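Local structure of maleylacetate reductase (Agrobacterium tumefaciens, 3HL0) at residues Y153-V163 / P212-L222; G170-L181 / A194-L205. The protein probably catalyses the NADH-dependent reduction of maleylacetate to 3-oxoadipate, as a member of the iron-containing alcohol dehydrogenase family. All coordinates share one frame; numbering follows the deposited sequence.

Contact 1: residues Y153-V163 / P212-L222. With NAD (nicotinamide-adenine-dinucleotide), chain D.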
loop_
_atom_site.group_PDB
_atom_site.type_symbol
_atom_site.label_atom_id
_atom_site.label_comp_id
_atom_site.label_asym_id
_atom_site.label_seq_id
_atom_site.Cartn_x
_atom_site.Cartn_y
_atom_site.Cartn_z
ATOM N N TYR A 153 -19.878 -5.329 -11.961
ATOM C CA TYR A 153 -19.165 -4.067 -12.113
ATOM C C TYR A 153 -20.084 -2.904 -11.761
ATOM O O TYR A 153 -21.067 -2.608 -12.480
ATOM C CB TYR A 153 -18.711 -3.868 -13.561
ATOM C CG TYR A 153 -17.486 -4.663 -13.957
ATOM C CD1 TYR A 153 -16.236 -4.364 -13.399
ATOM C CD2 TYR A 153 -17.572 -5.673 -14.920
ATOM C CE1 TYR A 153 -15.075 -5.080 -13.798
ATOM C CE2 TYR A 153 -16.469 -6.373 -15.309
ATOM C CZ TYR A 153 -15.220 -6.080 -14.768
ATOM O OH TYR A 153 -14.140 -6.789 -15.174
ATOM N N ASP A 154 -19.739 -2.235 -10.661
ATOM C CA ASP A 154 -20.543 -1.118 -10.167
ATOM C C ASP A 154 -19.655 0.121 -10.046
ATOM O O ASP A 154 -18.908 0.237 -9.070
ATOM C CB ASP A 154 -21.144 -1.479 -8.814
ATOM C CG ASP A 154 -22.028 -0.362 -8.235
ATOM O OD1 ASP A 154 -22.040 0.761 -8.769
ATOM O OD2 ASP A 154 -22.784 -0.666 -7.285
ATOM N N ALA A 155 -19.703 0.994 -11.049
ATOM C CA ALA A 155 -18.738 2.111 -11.087
ATOM C C ALA A 155 -18.894 3.031 -9.850
ATOM O O ALA A 155 -17.950 3.737 -9.492
ATOM C CB ALA A 155 -18.867 2.885 -12.349
ATOM N N GLU A 156 -20.038 2.996 -9.163
ATOM C CA GLU A 156 -20.179 3.819 -7.929
ATOM C C GLU A 156 -19.125 3.451 -6.873
ATOM O O GLU A 156 -18.706 4.320 -6.077
ATOM C CB GLU A 156 -21.609 3.746 -7.371
ATOM C CG GLU A 156 -22.609 4.395 -8.314
ATOM C CD GLU A 156 -24.081 4.298 -7.862
ATOM O OE1 GLU A 156 -24.404 3.633 -6.853
ATOM O OE2 GLU A 156 -24.910 4.906 -8.559
ATOM N N LEU A 157 -18.701 2.177 -6.854
ATOM C CA LEU A 157 -17.758 1.663 -5.881
ATOM C C LEU A 157 -16.311 2.104 -6.186
ATOM O O LEU A 157 -15.426 1.933 -5.363
ATOM C CB LEU A 157 -17.830 0.144 -5.823
ATOM C CG LEU A 157 -19.229 -0.379 -5.513
ATOM C CD1 LEU A 157 -19.068 -1.851 -5.213
ATOM C CD2 LEU A 157 -19.883 0.359 -4.349
ATOM N N THR A 158 -16.120 2.687 -7.354
ATOM C CA THR A 158 -14.817 3.217 -7.742
ATOM C C THR A 158 -14.668 4.709 -7.569
ATOM O O THR A 158 -13.576 5.239 -7.764
ATOM C CB THR A 158 -14.439 2.857 -9.189
ATOM O OG1 THR A 158 -15.308 3.516 -10.096
ATOM C CG2 THR A 158 -14.433 1.326 -9.406
ATOM N N LEU A 159 -15.734 5.410 -7.185
ATOM C CA LEU A 159 -15.642 6.856 -7.031
ATOM C C LEU A 159 -14.584 7.161 -5.958
ATOM O O LEU A 159 -13.859 8.171 -6.072
ATOM C CB LEU A 159 -16.985 7.492 -6.634
ATOM C CG LEU A 159 -18.095 7.435 -7.722
ATOM C CD1 LEU A 159 -19.456 7.733 -7.098
ATOM C CD2 LEU A 159 -17.855 8.373 -8.865
ATOM N N GLY A 160 -14.486 6.263 -4.975
ATOM C CA GLY A 160 -13.570 6.447 -3.852
ATOM C C GLY A 160 -12.169 5.915 -4.060
ATOM O O GLY A 160 -11.334 5.943 -3.126
ATOM N N LEU A 161 -11.884 5.443 -5.275
ATOM C CA LEU A 161 -10.540 4.906 -5.522
ATOM C C LEU A 161 -9.607 6.121 -5.645
ATOM O O LEU A 161 -9.822 6.998 -6.464
ATOM C CB LEU A 161 -10.544 4.051 -6.789
ATOM C CG LEU A 161 -9.219 3.375 -7.181
ATOM C CD1 LEU A 161 -8.741 2.333 -6.156
ATOM C CD2 LEU A 161 -9.340 2.755 -8.641
ATOM N N PRO A 162 -8.546 6.177 -4.818
ATOM C CA PRO A 162 -7.720 7.391 -4.838
ATOM C C PRO A 162 -7.117 7.643 -6.215
ATOM O O PRO A 162 -6.922 6.685 -7.014
ATOM C CB PRO A 162 -6.616 7.069 -3.814
ATOM C CG PRO A 162 -7.265 6.134 -2.818
ATOM C CD PRO A 162 -8.165 5.258 -3.730
ATOM N N VAL A 163 -6.865 8.914 -6.506
ATOM C CA VAL A 163 -6.407 9.303 -7.825
ATOM C C VAL A 163 -5.100 8.608 -8.220
ATOM O O VAL A 163 -4.995 8.110 -9.343
ATOM C CB VAL A 163 -6.277 10.810 -7.958
ATOM C CG1 VAL A 163 -5.574 11.168 -9.233
ATOM C CG2 VAL A 163 -7.693 11.444 -7.962
ATOM N N PRO A 212 -12.449 12.800 -9.815
ATOM C CA PRO A 212 -12.560 11.413 -9.390
ATOM C C PRO A 212 -13.991 10.972 -9.086
ATOM O O PRO A 212 -14.316 9.781 -9.070
ATOM C CB PRO A 212 -11.641 11.343 -8.138
ATOM C CG PRO A 212 -11.397 12.739 -7.794
ATOM C CD PRO A 212 -11.454 13.546 -9.010
ATOM N N HIS A 213 -14.851 11.960 -8.846
ATOM C CA HIS A 213 -16.264 11.739 -8.539
ATOM C C HIS A 213 -17.157 11.691 -9.799
ATOM O O HIS A 213 -18.379 11.521 -9.655
ATOM C CB HIS A 213 -16.732 12.969 -7.737
ATOM C CG HIS A 213 -16.478 14.264 -8.467
ATOM N ND1 HIS A 213 -15.238 14.878 -8.505
ATOM C CD2 HIS A 213 -17.286 15.007 -9.266
ATOM C CE1 HIS A 213 -15.313 15.967 -9.247
ATOM N NE2 HIS A 213 -16.543 16.063 -9.727
ATOM N N ASP A 214 -16.585 11.883 -10.986
ATOM C CA ASP A 214 -17.351 11.901 -12.267
ATOM C C ASP A 214 -17.749 10.456 -12.621
ATOM O O ASP A 214 -16.886 9.633 -12.982
ATOM C CB ASP A 214 -16.467 12.509 -13.349
ATOM C CG ASP A 214 -17.125 12.584 -14.743
ATOM O OD1 ASP A 214 -17.816 11.659 -15.179
ATOM O OD2 ASP A 214 -16.870 13.587 -15.441
ATOM N N ILE A 215 -19.038 10.145 -12.497
ATOM C CA ILE A 215 -19.486 8.761 -12.616
ATOM C C ILE A 215 -19.353 8.317 -14.066
ATOM O O ILE A 215 -19.028 7.145 -14.297
ATOM C CB ILE A 215 -20.924 8.522 -12.052
ATOM C CG1 ILE A 215 -21.270 7.018 -12.023
ATOM C CG2 ILE A 215 -21.915 9.331 -12.862
ATOM C CD1 ILE A 215 -20.445 6.178 -11.113
ATOM N N GLY A 216 -19.552 9.221 -15.026
ATOM C CA GLY A 216 -19.404 8.856 -16.451
ATOM C C GLY A 216 -17.991 8.417 -16.775
ATOM O O GLY A 216 -17.776 7.388 -17.432
ATOM N N ALA A 217 -17.021 9.200 -16.313
ATOM C CA ALA A 217 -15.617 8.818 -16.541
ATOM C C ALA A 217 -15.263 7.518 -15.812
ATOM O O ALA A 217 -14.511 6.682 -16.351
ATOM C CB ALA A 217 -14.686 9.960 -16.129
ATOM N N ARG A 218 -15.747 7.349 -14.579
ATOM C CA ARG A 218 -15.552 6.103 -13.843
ATOM C C ARG A 218 -16.162 4.901 -14.577
ATOM O O ARG A 218 -15.553 3.843 -14.626
ATOM C CB ARG A 218 -16.064 6.179 -12.393
ATOM C CG ARG A 218 -15.212 7.107 -11.484
ATOM C CD ARG A 218 -13.793 6.580 -11.259
ATOM N NE ARG A 218 -13.198 7.347 -10.156
ATOM C CZ ARG A 218 -12.034 7.074 -9.587
ATOM N NH1 ARG A 218 -11.258 6.083 -10.042
ATOM N NH2 ARG A 218 -11.659 7.808 -8.539
ATOM N N GLU A 219 -17.353 5.079 -15.148
ATOM C CA GLU A 219 -17.961 3.977 -15.887
ATOM C C GLU A 219 -17.080 3.572 -17.061
ATOM O O GLU A 219 -16.862 2.354 -17.291
ATOM C CB GLU A 219 -19.374 4.393 -16.365
ATOM C CG GLU A 219 -20.361 4.460 -15.206
ATOM C CD GLU A 219 -21.739 4.885 -15.687
ATOM O OE1 GLU A 219 -21.821 5.578 -16.720
ATOM O OE2 GLU A 219 -22.730 4.510 -15.043
ATOM N N THR A 220 -16.591 4.565 -17.782
ATOM C CA THR A 220 -15.808 4.324 -18.977
ATOM C C THR A 220 -14.514 3.614 -18.566
ATOM O O THR A 220 -14.102 2.644 -19.213
ATOM C CB THR A 220 -15.532 5.638 -19.713
ATOM O OG1 THR A 220 -16.818 6.159 -20.136
ATOM C CG2 THR A 220 -14.689 5.405 -20.937
ATOM N N ALA A 221 -13.876 4.089 -17.495
ATOM C CA ALA A 221 -12.618 3.409 -17.108
ATOM C C ALA A 221 -12.856 1.965 -16.644
ATOM O O ALA A 221 -12.047 1.082 -16.897
ATOM C CB ALA A 221 -11.924 4.176 -15.998
ATOM N N LEU A 222 -13.944 1.714 -15.921
ATOM C CA LEU A 222 -14.218 0.365 -15.470
ATOM C C LEU A 222 -14.541 -0.589 -16.653
ATOM O O LEU A 222 -14.126 -1.744 -16.670
ATOM C CB LEU A 222 -15.350 0.415 -14.450
ATOM C CG LEU A 222 -15.528 -0.848 -13.634
ATOM C CD1 LEU A 222 -14.266 -1.358 -12.852
ATOM C CD2 LEU A 222 -16.652 -0.623 -12.627
HETATM P PA NAD D . -4.850 -4.071 -4.429
HETATM O O1A NAD D . -5.975 -5.033 -4.594
HETATM O O2A NAD D . -3.589 -4.567 -3.832
HETATM O O5B NAD D . -5.419 -2.749 -3.742
HETATM C C5B NAD D . -4.490 -1.793 -3.221
HETATM C C4B NAD D . -5.187 -1.050 -2.090
HETATM O O4B NAD D . -6.230 -0.247 -2.640
HETATM C C3B NAD D . -5.818 -2.013 -1.068
HETATM O O3B NAD D . -5.579 -1.588 0.287
HETATM C C2B NAD D . -7.285 -1.922 -1.421
HETATM O O2B NAD D . -8.140 -2.187 -0.328
HETATM C C1B NAD D . -7.430 -0.475 -1.914
HETATM N N9A NAD D . -8.588 -0.277 -2.818
HETATM C C8A NAD D . -8.905 -1.016 -3.942
HETATM N N7A NAD D . -10.032 -0.509 -4.493
HETATM C C5A NAD D . -10.466 0.544 -3.734
HETATM C C6A NAD D . -11.563 1.398 -3.842
HETATM N N6A NAD D . -12.322 1.522 -4.962
HETATM N N1A NAD D . -11.692 2.370 -2.848
HETATM C C2A NAD D . -10.766 2.488 -1.835
HETATM N N3A NAD D . -9.681 1.657 -1.731
HETATM C C4A NAD D . -9.544 0.689 -2.685
HETATM O O3 NAD D . -4.369 -3.483 -5.875
HETATM P PN NAD D . -4.555 -4.075 -7.375
HETATM O O1N NAD D . -3.553 -3.329 -8.192
HETATM O O2N NAD D . -5.982 -3.969 -7.671
HETATM O O5D NAD D . -4.108 -5.609 -7.304
HETATM C C5D NAD D . -2.739 -6.001 -7.271
HETATM C C4D NAD D . -2.711 -7.503 -6.989
HETATM O O4D NAD D . -3.518 -8.151 -7.962
HETATM C C3D NAD D . -1.298 -8.042 -7.172
HETATM O O3D NAD D . -1.124 -9.130 -6.251
HETATM C C2D NAD D . -1.311 -8.538 -8.599
HETATM O O2D NAD D . -0.329 -9.533 -8.891
HETATM C C1D NAD D . -2.729 -9.069 -8.708
HETATM N N1N NAD D . -3.223 -9.142 -10.077
HETATM C C2N NAD D . -3.582 -10.375 -10.530
HETATM C C3N NAD D . -4.056 -10.500 -11.819
HETATM C C7N NAD D . -4.448 -11.871 -12.188
HETATM O O7N NAD D . -4.991 -11.976 -13.412
HETATM N N7N NAD D . -4.258 -12.920 -11.351
HETATM C C4N NAD D . -4.232 -9.370 -12.693
HETATM C C5N NAD D . -3.852 -8.117 -12.207
HETATM C C6N NAD D . -3.343 -8.020 -10.900
HETATM O O HOH W 1 -14.021 3.341 -12.449
#

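Contact 2: residues G170-L181 / A194-L205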
loop_
_atom_site.group_PDB
_atom_site.type_symbol
_atom_site.label_atom_id
_atom_site.label_comp_id
_atom_site.label_asym_id
_atom_site.label_seq_id
_atom_site.Cartn_x
_atom_site.Cartn_y
_atom_site.Cartn_z
ATOM N N GLY A 170 -4.897 1.945 -13.807
ATOM C CA GLY A 170 -5.417 2.134 -15.190
ATOM C C GLY A 170 -4.327 1.777 -16.181
ATOM O O GLY A 170 -4.591 1.131 -17.199
ATOM N N LEU A 171 -3.065 2.189 -15.899
ATOM C CA LEU A 171 -1.963 1.783 -16.776
ATOM C C LEU A 171 -1.686 0.276 -16.738
ATOM O O LEU A 171 -1.292 -0.300 -17.764
ATOM C CB LEU A 171 -0.677 2.603 -16.489
ATOM C CG LEU A 171 -0.792 4.085 -16.867
ATOM C CD1 LEU A 171 0.327 4.866 -16.116
ATOM C CD2 LEU A 171 -0.654 4.259 -18.370
ATOM N N ASN A 172 -1.878 -0.367 -15.572
ATOM C CA ASN A 172 -1.790 -1.833 -15.466
ATOM C C ASN A 172 -2.802 -2.508 -16.405
ATOM O O ASN A 172 -2.481 -3.478 -17.114
ATOM C CB ASN A 172 -2.035 -2.241 -13.986
ATOM C CG ASN A 172 -1.867 -3.742 -13.705
ATOM O OD1 ASN A 172 -1.299 -4.529 -14.471
ATOM N ND2 ASN A 172 -2.360 -4.130 -12.544
ATOM N N ALA A 173 -4.023 -1.980 -16.432
ATOM C CA ALA A 173 -5.039 -2.503 -17.369
ATOM C C ALA A 173 -4.557 -2.338 -18.806
ATOM O O ALA A 173 -4.592 -3.285 -19.617
ATOM C CB ALA A 173 -6.395 -1.747 -17.170
HETATM N N MSE A 174 -4.105 -1.139 -19.127
HETATM C CA MSE A 174 -3.644 -0.849 -20.501
HETATM C C MSE A 174 -2.515 -1.806 -20.905
HETATM O O MSE A 174 -2.418 -2.211 -22.075
HETATM C CB MSE A 174 -3.173 0.591 -20.653
HETATM C CG MSE A 174 -4.348 1.519 -20.537
HETATM SE SE MSE A 174 -3.854 3.382 -20.576
HETATM C CE MSE A 174 -3.013 3.444 -22.233
ATOM N N ALA A 175 -1.661 -2.182 -19.945
ATOM C CA ALA A 175 -0.593 -3.119 -20.271
ATOM C C ALA A 175 -1.103 -4.472 -20.787
ATOM O O ALA A 175 -0.514 -5.051 -21.687
ATOM C CB ALA A 175 0.323 -3.323 -19.028
ATOM N N HIS A 176 -2.200 -4.976 -20.186
ATOM C CA HIS A 176 -2.799 -6.266 -20.622
ATOM C C HIS A 176 -3.204 -6.115 -22.093
ATOM O O HIS A 176 -2.907 -7.013 -22.902
ATOM C CB HIS A 176 -4.057 -6.596 -19.815
ATOM C CG HIS A 176 -3.924 -6.543 -18.320
ATOM N ND1 HIS A 176 -2.778 -6.865 -17.619
ATOM C CD2 HIS A 176 -4.870 -6.239 -17.388
ATOM C CE1 HIS A 176 -3.009 -6.724 -16.319
ATOM N NE2 HIS A 176 -4.288 -6.384 -16.158
ATOM N N ALA A 177 -3.859 -4.995 -22.425
ATOM C CA ALA A 177 -4.337 -4.794 -23.822
ATOM C C ALA A 177 -3.206 -4.619 -24.802
ATOM O O ALA A 177 -3.218 -5.182 -25.899
ATOM C CB ALA A 177 -5.266 -3.603 -23.883
ATOM N N ALA A 178 -2.180 -3.854 -24.402
ATOM C CA ALA A 178 -1.080 -3.579 -25.288
ATOM C C ALA A 178 -0.370 -4.890 -25.669
ATOM O O ALA A 178 -0.089 -5.149 -26.853
ATOM C CB ALA A 178 -0.108 -2.597 -24.619
ATOM N N GLU A 179 -0.101 -5.743 -24.676
ATOM C CA GLU A 179 0.581 -7.013 -24.987
ATOM C C GLU A 179 -0.333 -7.985 -25.749
ATOM O O GLU A 179 0.156 -8.800 -26.525
ATOM C CB GLU A 179 1.171 -7.693 -23.737
ATOM C CG GLU A 179 2.324 -6.902 -23.137
ATOM C CD GLU A 179 3.463 -7.830 -22.655
ATOM O OE1 GLU A 179 3.280 -8.620 -21.714
ATOM O OE2 GLU A 179 4.519 -7.792 -23.295
ATOM N N ALA A 180 -1.638 -7.908 -25.499
ATOM C CA ALA A 180 -2.551 -8.771 -26.252
ATOM C C ALA A 180 -2.414 -8.534 -27.767
ATOM O O ALA A 180 -2.610 -9.478 -28.565
ATOM C CB ALA A 180 -3.972 -8.541 -25.807
ATOM N N LEU A 181 -2.103 -7.308 -28.171
ATOM C CA LEU A 181 -2.018 -7.021 -29.623
ATOM C C LEU A 181 -0.943 -7.842 -30.346
ATOM O O LEU A 181 -1.087 -8.125 -31.556
ATOM C CB LEU A 181 -1.744 -5.536 -29.852
ATOM C CG LEU A 181 -2.860 -4.607 -29.363
ATOM C CD1 LEU A 181 -2.396 -3.137 -29.504
ATOM C CD2 LEU A 181 -4.190 -4.870 -30.143
ATOM N N ALA A 194 -8.950 -5.465 -27.130
ATOM C CA ALA A 194 -7.761 -4.721 -26.616
ATOM C C ALA A 194 -7.752 -3.295 -27.089
ATOM O O ALA A 194 -7.472 -2.374 -26.304
ATOM C CB ALA A 194 -6.443 -5.450 -27.029
ATOM N N VAL A 195 -8.037 -3.068 -28.365
ATOM C CA VAL A 195 -8.031 -1.705 -28.882
ATOM C C VAL A 195 -9.139 -0.886 -28.199
ATOM O O VAL A 195 -8.938 0.273 -27.806
ATOM C CB VAL A 195 -8.169 -1.694 -30.422
ATOM C CG1 VAL A 195 -8.314 -0.247 -30.901
ATOM C CG2 VAL A 195 -6.906 -2.321 -31.008
ATOM N N GLU A 196 -10.324 -1.471 -28.053
ATOM C CA GLU A 196 -11.427 -0.767 -27.410
ATOM C C GLU A 196 -11.108 -0.473 -25.930
ATOM O O GLU A 196 -11.432 0.624 -25.465
ATOM C CB GLU A 196 -12.709 -1.579 -27.555
ATOM C CG GLU A 196 -13.904 -0.980 -26.830
ATOM C CD GLU A 196 -14.485 0.281 -27.446
ATOM O OE1 GLU A 196 -13.936 0.898 -28.394
ATOM O OE2 GLU A 196 -15.544 0.679 -26.916
ATOM N N GLY A 197 -10.493 -1.434 -25.217
ATOM C CA GLY A 197 -10.071 -1.215 -23.826
ATOM C C GLY A 197 -9.070 -0.075 -23.735
ATOM O O GLY A 197 -9.189 0.784 -22.860
ATOM N N LEU A 198 -8.080 -0.071 -24.615
ATOM C CA LEU A 198 -7.128 1.076 -24.667
ATOM C C LEU A 198 -7.815 2.400 -24.940
ATOM O O LEU A 198 -7.495 3.407 -24.284
ATOM C CB LEU A 198 -6.053 0.786 -25.736
ATOM C CG LEU A 198 -5.078 -0.348 -25.356
ATOM C CD1 LEU A 198 -4.366 -0.911 -26.596
ATOM C CD2 LEU A 198 -4.040 0.161 -24.306
ATOM N N ARG A 199 -8.742 2.431 -25.896
ATOM C CA ARG A 199 -9.438 3.661 -26.231
ATOM C C ARG A 199 -10.253 4.194 -25.030
ATOM O O ARG A 199 -10.302 5.415 -24.772
ATOM C CB ARG A 199 -10.334 3.434 -27.459
ATOM C CG ARG A 199 -10.928 4.680 -27.973
ATOM C CD ARG A 199 -12.277 4.431 -28.710
ATOM N NE ARG A 199 -13.237 3.775 -27.818
ATOM C CZ ARG A 199 -13.943 4.385 -26.868
ATOM N NH1 ARG A 199 -14.768 3.684 -26.092
ATOM N NH2 ARG A 199 -13.827 5.701 -26.693
ATOM N N ALA A 200 -10.862 3.286 -24.266
ATOM C CA ALA A 200 -11.631 3.636 -23.084
ATOM C C ALA A 200 -10.711 4.198 -21.991
ATOM O O ALA A 200 -11.041 5.241 -21.411
ATOM C CB ALA A 200 -12.430 2.448 -22.582
HETATM N N MSE A 201 -9.572 3.552 -21.757
HETATM C CA MSE A 201 -8.700 4.011 -20.666
HETATM C C MSE A 201 -8.065 5.365 -21.037
HETATM O O MSE A 201 -7.929 6.232 -20.174
HETATM C CB MSE A 201 -7.624 2.981 -20.339
HETATM C CG MSE A 201 -8.115 1.539 -20.126
HETATM SE SE MSE A 201 -9.455 1.344 -18.713
HETATM C CE MSE A 201 -8.670 2.714 -17.551
ATOM N N ILE A 202 -7.691 5.542 -22.311
ATOM C CA ILE A 202 -7.016 6.793 -22.763
ATOM C C ILE A 202 -8.002 7.960 -22.663
ATOM O O ILE A 202 -7.619 9.065 -22.251
ATOM C CB ILE A 202 -6.389 6.606 -24.153
ATOM C CG1 ILE A 202 -5.179 5.694 -24.009
ATOM C CG2 ILE A 202 -5.934 7.908 -24.784
ATOM C CD1 ILE A 202 -4.640 5.181 -25.402
ATOM N N GLU A 203 -9.262 7.699 -22.963
ATOM C CA GLU A 203 -10.296 8.704 -22.807
ATOM C C GLU A 203 -10.590 9.045 -21.348
ATOM O O GLU A 203 -10.679 10.252 -20.985
ATOM C CB GLU A 203 -11.579 8.233 -23.505
ATOM C CG GLU A 203 -12.679 9.270 -23.434
ATOM C CD GLU A 203 -13.874 8.885 -24.277
ATOM O OE1 GLU A 203 -14.860 8.390 -23.704
ATOM O OE2 GLU A 203 -13.815 9.072 -25.518
ATOM N N ALA A 204 -10.759 8.010 -20.527
ATOM C CA ALA A 204 -11.301 8.136 -19.178
ATOM C C ALA A 204 -10.279 8.585 -18.155
ATOM O O ALA A 204 -10.626 9.390 -17.292
ATOM C CB ALA A 204 -11.963 6.844 -18.693
ATOM N N LEU A 205 -9.056 8.042 -18.181
ATOM C CA LEU A 205 -8.140 8.315 -17.051
ATOM C C LEU A 205 -7.813 9.811 -16.853
ATOM O O LEU A 205 -7.806 10.218 -15.708
ATOM C CB LEU A 205 -6.845 7.481 -17.184
ATOM C CG LEU A 205 -7.131 5.981 -16.992
ATOM C CD1 LEU A 205 -5.881 5.153 -17.398
ATOM C CD2 LEU A 205 -7.566 5.610 -15.547
#

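Contact 1: residues Y153-V163 / P212-L222
Arg-218 reaches from its helix into the turn 158-161. Its NH2 donates to Leu-161 O at 2.9 Å, in the carbonyl plane and on a lone pair, while the acceptor is tilted 19° from the guanidinium plane. A weak bond joins the same NH2 to Leu-159 O. Within its segment, Arg-218 NE makes a nearly straight bond of 2.9 Å to Pro-212 O, which lies at the edge of the guanidinium. Thr-158 O sits over the centre of one guanidinium face, 3.0 Å from Arg-218 CZ, without a hydrogen bond. Arg-218 NH1 is also hydrogen-bonded to Ser-166 OG and Tyr-121 OH, so both end nitrogens have oxygen partners, probably fixing the group's rotation. A bend at chi2 (-66°) brings the aliphatic part past Thr-158 OG1. That hydroxyl donates to Ala-155 O, and a water bridges it to Arg-218 O.

Packing takes over further along. Leu-159 CD2 lies 3.3 Å from His-213 O. Ala-155 CB rests on Glu-219 CG at 3.6 Å, with Ile-215 CD1 and Leu-222 CD2 beside it. Leu-222 CG meets Tyr-153 CD1 obliquely at 3.6 Å. Away from the helix, Leu-161 CD1 packs on the NAD adenine, 3.5 Å from C5A, and Leu-157 O accepts a weak bond from N6A. The turn thus borders the cofactor pocket on one side and is tied to Arg-218 on the other.

The loop links strand 150-153 of the parallel sheet to helix 163-180. It lies against the start of helix 215-234. Helix 188-210 touches Arg-218 through Val-208, and Leu-309 of the second subunit packs on Pro-162.

Contact 2: residues G170-L181 / A194-L205
Met-174, a selenomethionine, is a knob in a hole formed by Leu-198, Met-201, Ile-202 and Leu-205. It slides past Met-201 in the opposite direction, with its CG 3.6 Å from Met-201 CB. A bend at chi3 (59°) turns the methyl CE toward Ile-202. The two side chains cross at about a right angle, CE lying 3.6 Å from Ile-202 CG1. Leu-198 straddles the next turn: its CD2 touches Met-174 CB, and its CG sits 3.6 Å from Ala-177 CB. Its CD1 meets Leu-181 CD1 tip to tip. The side chains of Leu-181 and Val-195 cross at about a right angle, with Leu-181 CD2 3.8 Å from Val-195 CG2.

The backbones come closest where Ala-177 faces Ala-194. Ala-194 CB lies 3.4 Å from Ala-177 O. At the other end Leu-205 CD1 lies on Gly-170 CA, at 3.8 Å. The helix axes approach to 8.6 Å, with 150° between their directions, so the pair is roughly antiparallel.

Helix 289-300 adds Phe-296 beside Met-174 and Ile-202. No hydrogen bond crosses between the segments. The contact therefore rests on the fit of apolar side chains, while His-176 and Glu-179 turn their polar ends to His-241.

How the contacts relate
Contact 2 is buried in the all-helical part of the chain. Contact 1 is only partly buried, beside the cofactor and against the second subunit. They share elements: helix 163-180 begins at the end of segment 153-163, and helix 188-210 leads into helix 215-234. Along the chain, contact 2 is nested within the loop that contact 1 closes. The two also touch, through Ala-217 and Ala-221 against Ala-204. Their chemistry differs with place. Contact 1, between an irregular loop and a helix, adds a polar arginine site to its apolar packing, whereas contact 2, between two regular helices, has no hydrogen bond across it.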